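Local atomic coordinates of SH3 domain-containing protein (Dictyostelium discoideum, PDB entry 4NQI), a protein that drives membrane remodelling in osmoregulation, phagocytosis and cytokinesis, and probably binds phosphatidylinositol lipids through its N-terminal inverse BAR domain, the part modelled here. Residues 93-98 against 196-201; 41-46 against 102-107; 18-23 against 175-180. One frame throughout, in Å; residues are numbered along the deposited sequence.

Contact 1 (93-98 against 196-201); sequences DDVAKV and NQFLEK
V95 and V98, one helical turn apart on 93-98, meet F198 and K201, which are spaced the same way on 196-201. The apolar part is led by V95: CG1, set anti to the backbone N (chi1 166°), comes up to the edge of the F198 ring near its plane, 3.7 Å from F198 CE1. V98 adds its CG2, resting 3.9 Å from K201 CG where the lysine chain crosses the valine at about a right angle.

Two methyls lie against backbone instead. V98 CG1 sits 3.5 Å from Q197 O, and V95 CG2 is 3.7 Å from K201 O, so both valines use both branches.

No salt bridge forms across the interface: D94 OD2 and K201 NZ, oppositely charged, stay 5.4 Å apart.

The segment axes run nearly antiparallel, at 167°, with a closest approach of 9.1 Å. They belong to helices 72-140 and 152-224, an antiparallel pair within the three-helix bundle that each subunit contributes to the I-BAR dimer. Helix 15-64 packs against both, with Q46 against A96 and Y45 against F198, while N196 OD1 hydrogen-bonds H220 of the second subunit.

Contact 2 (41-46 against 102-107); sequences AANKYQ and EFITPN
I104 reaches across to N43 with its terminal methyl, CD1, which lies 3.5 Å from N43 CA and 3.6 Å from A42 O. The methyl thus rests on the backbone of helix 15-64 more than on its side chains, although Q46 CB stands 4.3 Å from the same CD1. One bond back, I104 CG1 is 4.0 Å from A42 CB. That small methyl is shared, because F103 brings its ring edge to it, with CE2 3.9 Å from A42 CB and the methyl lying in the ring plane.

The two residues get there by different torsions. F103 has CG anti to its backbone N (chi1 173°), whereas in I104 it is CG2 that takes this place and CG1 lies beside the N. The backbone that carries them departs from a regular helix: a wider pi-type turn spans 102-104, and a kink follows where P106 has no N-H to give to the preceding turn.

Further out, F195 meets the F103 ring edge-to-face, and F191 also packs on that ring. L59 of the second subunit packs on A42, and Y45 OH and E89 of that subunit are hydrogen-bonded. The axes of the two segments cross at -144°; with the F103, F191 and F195 rings linking helix 72-140 to helix 152-224 and a second copy packed alongside, this fits the long dimeric helical bundle of the I-BAR (IRSp53/MIM homology) domain.

Contact 3 (18-23 against 175-180); sequences EITLKT and NKLRDV
T20 packs against L177 and V180, and T23 against V180 alone within 175-180; both threonines hold the same rotamer, with CG2 anti to the backbone N and OG1 beside it. In T20 this sends CG2 to V180 CG1, 3.9 Å away, and sets OG1 3.4 Å from L177 CD1; the hydroxyl itself hydrogen-bonds V16 O in its own helix. L177 has CG anti to its N (chi1 175°), and the same CD1 also touches I19 CG2 at 4.0 Å.

V180 takes the less common valine form (chi1 69°), with CG1 between the backbone N and the carbonyl carbon. Its CG2 then meets T23 CG2 at 3.7 Å. T23 OG1 bonds I19 O at 2.7 Å from above the carbonyl plane, while T23 N reaches that oxygen from the opposite face; two bonds grip it, and the one from OG1 helps to fix the T23 side-chain rotation. With a serine here the CG2 methyl goes, which would probably leave a gap beside V180 CG2.

The segments, on helices 15-64 and 152-224, run roughly parallel (30°). Helix 72-140 adds Y125, touching T20 and K176, and F121, touching V180; I238 of the second subunit packs on L177.

From the N terminus, helix 15-64 carries 18-23 and then 41-46, helix 72-140 carries 93-98 and then 102-107, and helix 152-224 brings 175-180 before 196-201. Contact 2 closes first, tying the first helix to the second, and lies nested within the long loop that contact 3 closes between the first and third. Contact 1 joins the second helix to the third and crosses both others along the chain. Contacts 1 and 2 touch, their centres 10 Å apart, whereas contact 3 lies further along the bundle, its centre about 35 Å from contact 1's. Together they link all three long helices pairwise, and each touches the second subunit.

Contact 1 (93-98 against 196-201)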
loop_
_atom_site.group_PDB
_atom_site.type_symbol
_atom_site.label_atom_id
_atom_site.label_comp_id
_atom_site.label_asym_id
_atom_site.label_seq_id
_atom_site.Cartn_x
_atom_site.Cartn_y
_atom_site.Cartn_z
ATOM N N ASP B 93 -8.228 -2.672 -2.383
ATOM C CA ASP B 93 -9.535 -2.735 -1.741
ATOM C C ASP B 93 -9.786 -4.128 -1.159
ATOM O O ASP B 93 -10.258 -4.258 -0.024
ATOM C CB ASP B 93 -10.636 -2.356 -2.733
ATOM C CG ASP B 93 -12.016 -2.391 -2.113
ATOM O OD1 ASP B 93 -12.298 -1.550 -1.233
ATOM O OD2 ASP B 93 -12.827 -3.255 -2.514
ATOM N N ASP B 94 -9.450 -5.161 -1.929
ATOM C CA ASP B 94 -9.589 -6.541 -1.470
ATOM C C ASP B 94 -8.709 -6.813 -0.251
ATOM O O ASP B 94 -9.090 -7.570 0.644
ATOM C CB ASP B 94 -9.250 -7.519 -2.596
ATOM C CG ASP B 94 -10.266 -7.485 -3.725
ATOM O OD1 ASP B 94 -11.398 -6.999 -3.502
ATOM O OD2 ASP B 94 -9.934 -7.955 -4.835
ATOM N N VAL B 95 -7.529 -6.195 -0.229
ATOM C CA VAL B 95 -6.635 -6.284 0.921
ATOM C C VAL B 95 -7.302 -5.699 2.167
ATOM O O VAL B 95 -7.280 -6.305 3.240
ATOM C CB VAL B 95 -5.293 -5.575 0.644
ATOM C CG1 VAL B 95 -4.507 -5.373 1.929
ATOM C CG2 VAL B 95 -4.471 -6.370 -0.363
ATOM N N ALA B 96 -7.913 -4.528 2.014
ATOM C CA ALA B 96 -8.634 -3.885 3.112
ATOM C C ALA B 96 -9.763 -4.774 3.638
ATOM O O ALA B 96 -9.969 -4.881 4.851
ATOM C CB ALA B 96 -9.181 -2.540 2.668
ATOM N N LYS B 97 -10.483 -5.410 2.716
ATOM C CA LYS B 97 -11.582 -6.313 3.059
ATOM C C LYS B 97 -11.095 -7.512 3.877
ATOM O O LYS B 97 -11.786 -7.964 4.791
ATOM C CB LYS B 97 -12.275 -6.812 1.788
ATOM C CG LYS B 97 -12.888 -5.724 0.906
ATOM C CD LYS B 97 -14.246 -5.271 1.422
ATOM C CE LYS B 97 -15.254 -5.122 0.285
ATOM N NZ LYS B 97 -14.833 -4.125 -0.740
ATOM N N VAL B 98 -9.912 -8.025 3.536
ATOM C CA VAL B 98 -9.312 -9.148 4.257
ATOM C C VAL B 98 -8.994 -8.766 5.701
ATOM O O VAL B 98 -9.291 -9.520 6.628
ATOM C CB VAL B 98 -8.035 -9.657 3.550
ATOM C CG1 VAL B 98 -7.241 -10.584 4.460
ATOM C CG2 VAL B 98 -8.390 -10.366 2.248
ATOM N N ASN B 196 -2.009 -12.451 10.289
ATOM C CA ASN B 196 -1.249 -13.016 9.173
ATOM C C ASN B 196 -1.994 -13.005 7.833
ATOM O O ASN B 196 -1.371 -12.939 6.773
ATOM C CB ASN B 196 -0.811 -14.448 9.495
ATOM C CG ASN B 196 0.351 -14.504 10.467
ATOM O OD1 ASN B 196 1.000 -13.495 10.747
ATOM N ND2 ASN B 196 0.630 -15.700 10.975
ATOM N N GLN B 197 -3.320 -13.089 7.883
ATOM C CA GLN B 197 -4.129 -13.077 6.666
ATOM C C GLN B 197 -3.960 -11.762 5.912
ATOM O O GLN B 197 -3.915 -11.743 4.680
ATOM C CB GLN B 197 -5.605 -13.304 6.999
ATOM C CG GLN B 197 -5.864 -14.545 7.846
ATOM C CD GLN B 197 -5.354 -15.811 7.189
ATOM O OE1 GLN B 197 -5.566 -16.034 5.997
ATOM N NE2 GLN B 197 -4.668 -16.643 7.963
ATOM N N PHE B 198 -3.861 -10.667 6.660
ATOM C CA PHE B 198 -3.643 -9.345 6.082
ATOM C C PHE B 198 -2.224 -9.218 5.535
ATOM O O PHE B 198 -2.018 -8.681 4.443
ATOM C CB PHE B 198 -3.918 -8.260 7.128
ATOM C CG PHE B 198 -3.357 -6.912 6.774
ATOM C CD1 PHE B 198 -3.841 -6.205 5.684
ATOM C CD2 PHE B 198 -2.353 -6.345 7.546
ATOM C CE1 PHE B 198 -3.324 -4.958 5.363
ATOM C CE2 PHE B 198 -1.834 -5.102 7.230
ATOM C CZ PHE B 198 -2.321 -4.407 6.139
ATOM N N LEU B 199 -1.254 -9.721 6.296
ATOM C CA LEU B 199 0.153 -9.670 5.901
ATOM C C LEU B 199 0.412 -10.411 4.588
ATOM O O LEU B 199 1.077 -9.881 3.690
ATOM C CB LEU B 199 1.041 -10.237 7.011
ATOM C CG LEU B 199 1.009 -9.449 8.322
ATOM C CD1 LEU B 199 1.854 -10.117 9.399
ATOM C CD2 LEU B 199 1.480 -8.023 8.087
ATOM N N GLU B 200 -0.115 -11.629 4.482
ATOM C CA GLU B 200 0.018 -12.428 3.265
ATOM C C GLU B 200 -0.543 -11.701 2.043
ATOM O O GLU B 200 0.047 -11.738 0.963
ATOM C CB GLU B 200 -0.686 -13.778 3.437
ATOM C CG GLU B 200 0.021 -14.735 4.393
ATOM C CD GLU B 200 -0.836 -15.937 4.754
ATOM O OE1 GLU B 200 -2.028 -15.959 4.376
ATOM O OE2 GLU B 200 -0.319 -16.859 5.419
ATOM N N LYS B 201 -1.683 -11.040 2.219
ATOM C CA LYS B 201 -2.325 -10.314 1.128
ATOM C C LYS B 201 -1.564 -9.040 0.773
ATOM O O LYS B 201 -1.545 -8.630 -0.388
ATOM C CB LYS B 201 -3.780 -9.992 1.477
ATOM C CG LYS B 201 -4.781 -11.038 0.994
ATOM C CD LYS B 201 -4.993 -10.928 -0.512
ATOM C CE LYS B 201 -6.077 -11.883 -1.000
ATOM N NZ LYS B 201 -6.670 -11.424 -2.290
#

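Contact 2 (41-46 against 102-107)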
loop_
_atom_site.group_PDB
_atom_site.type_symbol
_atom_site.label_atom_id
_atom_site.label_comp_id
_atom_site.label_asym_id
_atom_site.label_seq_id
_atom_site.Cartn_x
_atom_site.Cartn_y
_atom_site.Cartn_z
ATOM N N ALA B 41 -7.829 0.814 15.838
ATOM C CA ALA B 41 -6.758 1.331 14.994
ATOM C C ALA B 41 -6.743 0.640 13.631
ATOM O O ALA B 41 -6.591 1.294 12.596
ATOM C CB ALA B 41 -5.424 1.172 15.688
ATOM N N ALA B 42 -6.904 -0.680 13.634
ATOM C CA ALA B 42 -6.935 -1.450 12.393
ATOM C C ALA B 42 -8.163 -1.111 11.551
ATOM O O ALA B 42 -8.093 -1.095 10.322
ATOM C CB ALA B 42 -6.882 -2.943 12.684
ATOM N N ASN B 43 -9.284 -0.850 12.217
ATOM C CA ASN B 43 -10.528 -0.499 11.533
ATOM C C ASN B 43 -10.409 0.817 10.764
ATOM O O ASN B 43 -10.908 0.945 9.643
ATOM C CB ASN B 43 -11.684 -0.433 12.538
ATOM C CG ASN B 43 -13.040 -0.310 11.865
ATOM O OD1 ASN B 43 -13.206 -0.683 10.702
ATOM N ND2 ASN B 43 -14.019 0.213 12.596
ATOM N N LYS B 44 -9.741 1.788 11.378
ATOM C CA LYS B 44 -9.475 3.084 10.759
ATOM C C LYS B 44 -8.516 2.947 9.580
ATOM O O LYS B 44 -8.709 3.570 8.531
ATOM C CB LYS B 44 -8.873 4.024 11.802
ATOM C CG LYS B 44 -8.281 5.305 11.241
ATOM N N TYR B 45 -7.477 2.137 9.767
ATOM C CA TYR B 45 -6.491 1.872 8.725
ATOM C C TYR B 45 -7.171 1.286 7.494
ATOM O O TYR B 45 -6.891 1.692 6.364
ATOM C CB TYR B 45 -5.417 0.911 9.246
ATOM C CG TYR B 45 -4.291 0.625 8.274
ATOM C CD1 TYR B 45 -3.208 1.483 8.168
ATOM C CD2 TYR B 45 -4.303 -0.511 7.477
ATOM C CE1 TYR B 45 -2.172 1.226 7.289
ATOM C CE2 TYR B 45 -3.272 -0.776 6.593
ATOM C CZ TYR B 45 -2.210 0.097 6.504
ATOM O OH TYR B 45 -1.180 -0.157 5.630
ATOM N N GLN B 46 -8.070 0.334 7.724
ATOM C CA GLN B 46 -8.825 -0.300 6.649
ATOM C C GLN B 46 -9.661 0.721 5.871
ATOM O O GLN B 46 -9.686 0.700 4.637
ATOM C CB GLN B 46 -9.714 -1.411 7.218
ATOM C CG GLN B 46 -10.704 -2.009 6.228
ATOM C CD GLN B 46 -12.095 -1.416 6.356
ATOM O OE1 GLN B 46 -12.773 -1.180 5.358
ATOM N NE2 GLN B 46 -12.530 -1.184 7.590
ATOM N N GLU B 102 -11.002 -10.987 8.052
ATOM C CA GLU B 102 -10.145 -12.047 8.582
ATOM C C GLU B 102 -9.468 -11.689 9.906
ATOM O O GLU B 102 -9.015 -12.580 10.628
ATOM C CB GLU B 102 -9.086 -12.453 7.553
ATOM C CG GLU B 102 -9.636 -12.812 6.175
ATOM C CD GLU B 102 -10.190 -14.221 6.115
ATOM O OE1 GLU B 102 -10.143 -14.928 7.145
ATOM O OE2 GLU B 102 -10.670 -14.625 5.034
ATOM N N PHE B 103 -9.389 -10.397 10.223
ATOM C CA PHE B 103 -8.809 -9.967 11.499
ATOM C C PHE B 103 -9.776 -9.206 12.409
ATOM O O PHE B 103 -10.109 -9.675 13.498
ATOM C CB PHE B 103 -7.549 -9.123 11.289
ATOM C CG PHE B 103 -7.020 -8.513 12.559
ATOM C CD1 PHE B 103 -6.530 -9.318 13.576
ATOM C CD2 PHE B 103 -7.022 -7.138 12.742
ATOM C CE1 PHE B 103 -6.047 -8.764 14.752
ATOM C CE2 PHE B 103 -6.538 -6.578 13.912
ATOM C CZ PHE B 103 -6.052 -7.394 14.918
ATOM N N ILE B 104 -10.206 -8.029 11.958
ATOM C CA ILE B 104 -11.001 -7.106 12.773
ATOM C C ILE B 104 -12.246 -7.739 13.403
ATOM O O ILE B 104 -12.378 -7.766 14.629
ATOM C CB ILE B 104 -11.392 -5.844 11.971
ATOM C CG1 ILE B 104 -10.154 -4.982 11.716
ATOM C CG2 ILE B 104 -12.455 -5.041 12.707
ATOM C CD1 ILE B 104 -10.351 -3.930 10.646
ATOM N N THR B 105 -13.148 -8.247 12.570
ATOM C CA THR B 105 -14.371 -8.886 13.064
ATOM C C THR B 105 -14.125 -10.183 13.864
ATOM O O THR B 105 -14.704 -10.359 14.937
ATOM C CB THR B 105 -15.408 -9.117 11.930
ATOM O OG1 THR B 105 -15.555 -7.919 11.155
ATOM C CG2 THR B 105 -16.756 -9.511 12.508
ATOM N N PRO B 106 -13.270 -11.097 13.355
ATOM C CA PRO B 106 -13.044 -12.320 14.139
ATOM C C PRO B 106 -12.301 -12.106 15.463
ATOM O O PRO B 106 -12.552 -12.857 16.406
ATOM C CB PRO B 106 -12.194 -13.186 13.203
ATOM C CG PRO B 106 -12.481 -12.668 11.843
ATOM C CD PRO B 106 -12.664 -11.197 12.015
ATOM N N ASN B 107 -11.406 -11.125 15.541
ATOM C CA ASN B 107 -10.673 -10.893 16.788
ATOM C C ASN B 107 -11.493 -10.089 17.795
ATOM O O ASN B 107 -11.313 -10.233 19.006
ATOM C CB ASN B 107 -9.322 -10.223 16.530
ATOM C CG ASN B 107 -8.312 -10.502 17.632
ATOM O OD1 ASN B 107 -7.986 -9.623 18.434
ATOM N ND2 ASN B 107 -7.814 -11.736 17.678
#

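Contact 3 (18-23 against 175-180)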
loop_
_atom_site.group_PDB
_atom_site.type_symbol
_atom_site.label_atom_id
_atom_site.label_comp_id
_atom_site.label_asym_id
_atom_site.label_seq_id
_atom_site.Cartn_x
_atom_site.Cartn_y
_atom_site.Cartn_z
ATOM N N GLU B 18 1.466 -16.655 42.663
ATOM C CA GLU B 18 1.644 -15.253 42.283
ATOM C C GLU B 18 1.553 -15.015 40.774
ATOM O O GLU B 18 0.904 -14.066 40.336
ATOM C CB GLU B 18 2.969 -14.707 42.825
ATOM N N ILE B 19 2.199 -15.870 39.984
ATOM C CA ILE B 19 2.179 -15.727 38.529
ATOM C C ILE B 19 0.804 -16.084 37.962
ATOM O O ILE B 19 0.329 -15.445 37.019
ATOM C CB ILE B 19 3.264 -16.593 37.851
ATOM C CG1 ILE B 19 4.644 -16.303 38.451
ATOM C CG2 ILE B 19 3.266 -16.372 36.346
ATOM C CD1 ILE B 19 5.015 -14.834 38.499
ATOM N N THR B 20 0.175 -17.107 38.540
ATOM C CA THR B 20 -1.174 -17.514 38.153
ATOM C C THR B 20 -2.128 -16.333 38.311
ATOM O O THR B 20 -2.878 -15.995 37.392
ATOM C CB THR B 20 -1.671 -18.695 39.015
ATOM O OG1 THR B 20 -0.662 -19.711 39.075
ATOM C CG2 THR B 20 -2.946 -19.291 38.438
ATOM N N LEU B 21 -2.077 -15.706 39.484
ATOM C CA LEU B 21 -2.859 -14.511 39.776
ATOM C C LEU B 21 -2.512 -13.356 38.841
ATOM O O LEU B 21 -3.398 -12.623 38.397
ATOM C CB LEU B 21 -2.639 -14.084 41.227
ATOM N N LYS B 22 -1.223 -13.194 38.547
ATOM C CA LYS B 22 -0.768 -12.120 37.668
ATOM C C LYS B 22 -1.220 -12.338 36.224
ATOM O O LYS B 22 -1.600 -11.385 35.538
ATOM C CB LYS B 22 0.756 -11.975 37.718
ATOM C CG LYS B 22 1.269 -10.761 36.953
ATOM N N THR B 23 -1.174 -13.589 35.769
ATOM C CA THR B 23 -1.612 -13.937 34.418
ATOM C C THR B 23 -3.129 -13.777 34.290
ATOM O O THR B 23 -3.635 -13.344 33.250
ATOM C CB THR B 23 -1.213 -15.379 34.045
ATOM O OG1 THR B 23 0.170 -15.593 34.355
ATOM C CG2 THR B 23 -1.444 -15.636 32.561
ATOM N N ASN B 175 -0.852 -27.076 38.141
ATOM C CA ASN B 175 -1.738 -27.372 37.015
ATOM C C ASN B 175 -2.489 -26.126 36.552
ATOM O O ASN B 175 -2.644 -25.888 35.355
ATOM C CB ASN B 175 -2.736 -28.477 37.385
ATOM C CG ASN B 175 -2.129 -29.867 37.318
ATOM O OD1 ASN B 175 -1.189 -30.114 36.560
ATOM N ND2 ASN B 175 -2.675 -30.789 38.105
ATOM N N LYS B 176 -2.957 -25.336 37.515
ATOM C CA LYS B 176 -3.685 -24.106 37.222
ATOM C C LYS B 176 -2.775 -23.031 36.637
ATOM O O LYS B 176 -3.242 -22.139 35.927
ATOM C CB LYS B 176 -4.363 -23.573 38.485
ATOM C CG LYS B 176 -5.518 -24.424 38.993
ATOM C CD LYS B 176 -6.529 -24.695 37.890
ATOM C CE LYS B 176 -7.809 -25.289 38.446
ATOM N NZ LYS B 176 -8.382 -24.420 39.503
ATOM N N LEU B 177 -1.482 -23.109 36.943
ATOM C CA LEU B 177 -0.513 -22.180 36.367
ATOM C C LEU B 177 -0.300 -22.478 34.885
ATOM O O LEU B 177 -0.320 -21.566 34.054
ATOM C CB LEU B 177 0.823 -22.245 37.109
ATOM C CG LEU B 177 1.931 -21.386 36.489
ATOM C CD1 LEU B 177 1.528 -19.919 36.474
ATOM C CD2 LEU B 177 3.249 -21.571 37.222
ATOM N N ARG B 178 -0.089 -23.754 34.567
ATOM C CA ARG B 178 0.007 -24.208 33.184
ATOM C C ARG B 178 -1.228 -23.790 32.405
ATOM O O ARG B 178 -1.125 -23.208 31.325
ATOM C CB ARG B 178 0.112 -25.732 33.126
ATOM C CG ARG B 178 1.492 -26.300 33.392
ATOM C CD ARG B 178 1.550 -27.770 32.993
ATOM N NE ARG B 178 2.917 -28.284 32.968
ATOM C CZ ARG B 178 3.561 -28.741 34.037
ATOM N NH1 ARG B 178 2.965 -28.746 35.222
ATOM N NH2 ARG B 178 4.803 -29.190 33.923
ATOM N N ASP B 179 -2.393 -24.103 32.968
ATOM C CA ASP B 179 -3.673 -23.859 32.314
ATOM C C ASP B 179 -3.848 -22.408 31.877
ATOM O O ASP B 179 -4.309 -22.143 30.767
ATOM C CB ASP B 179 -4.831 -24.282 33.226
ATOM C CG ASP B 179 -4.939 -25.791 33.376
ATOM O OD1 ASP B 179 -4.314 -26.518 32.573
ATOM O OD2 ASP B 179 -5.657 -26.251 34.290
ATOM N N VAL B 180 -3.459 -21.473 32.741
ATOM C CA VAL B 180 -3.641 -20.052 32.447
ATOM C C VAL B 180 -2.542 -19.471 31.543
ATOM O O VAL B 180 -2.832 -18.654 30.665
ATOM C CB VAL B 180 -3.815 -19.208 33.738
ATOM C CG1 VAL B 180 -2.525 -19.162 34.538
ATOM C CG2 VAL B 180 -4.293 -17.807 33.405
#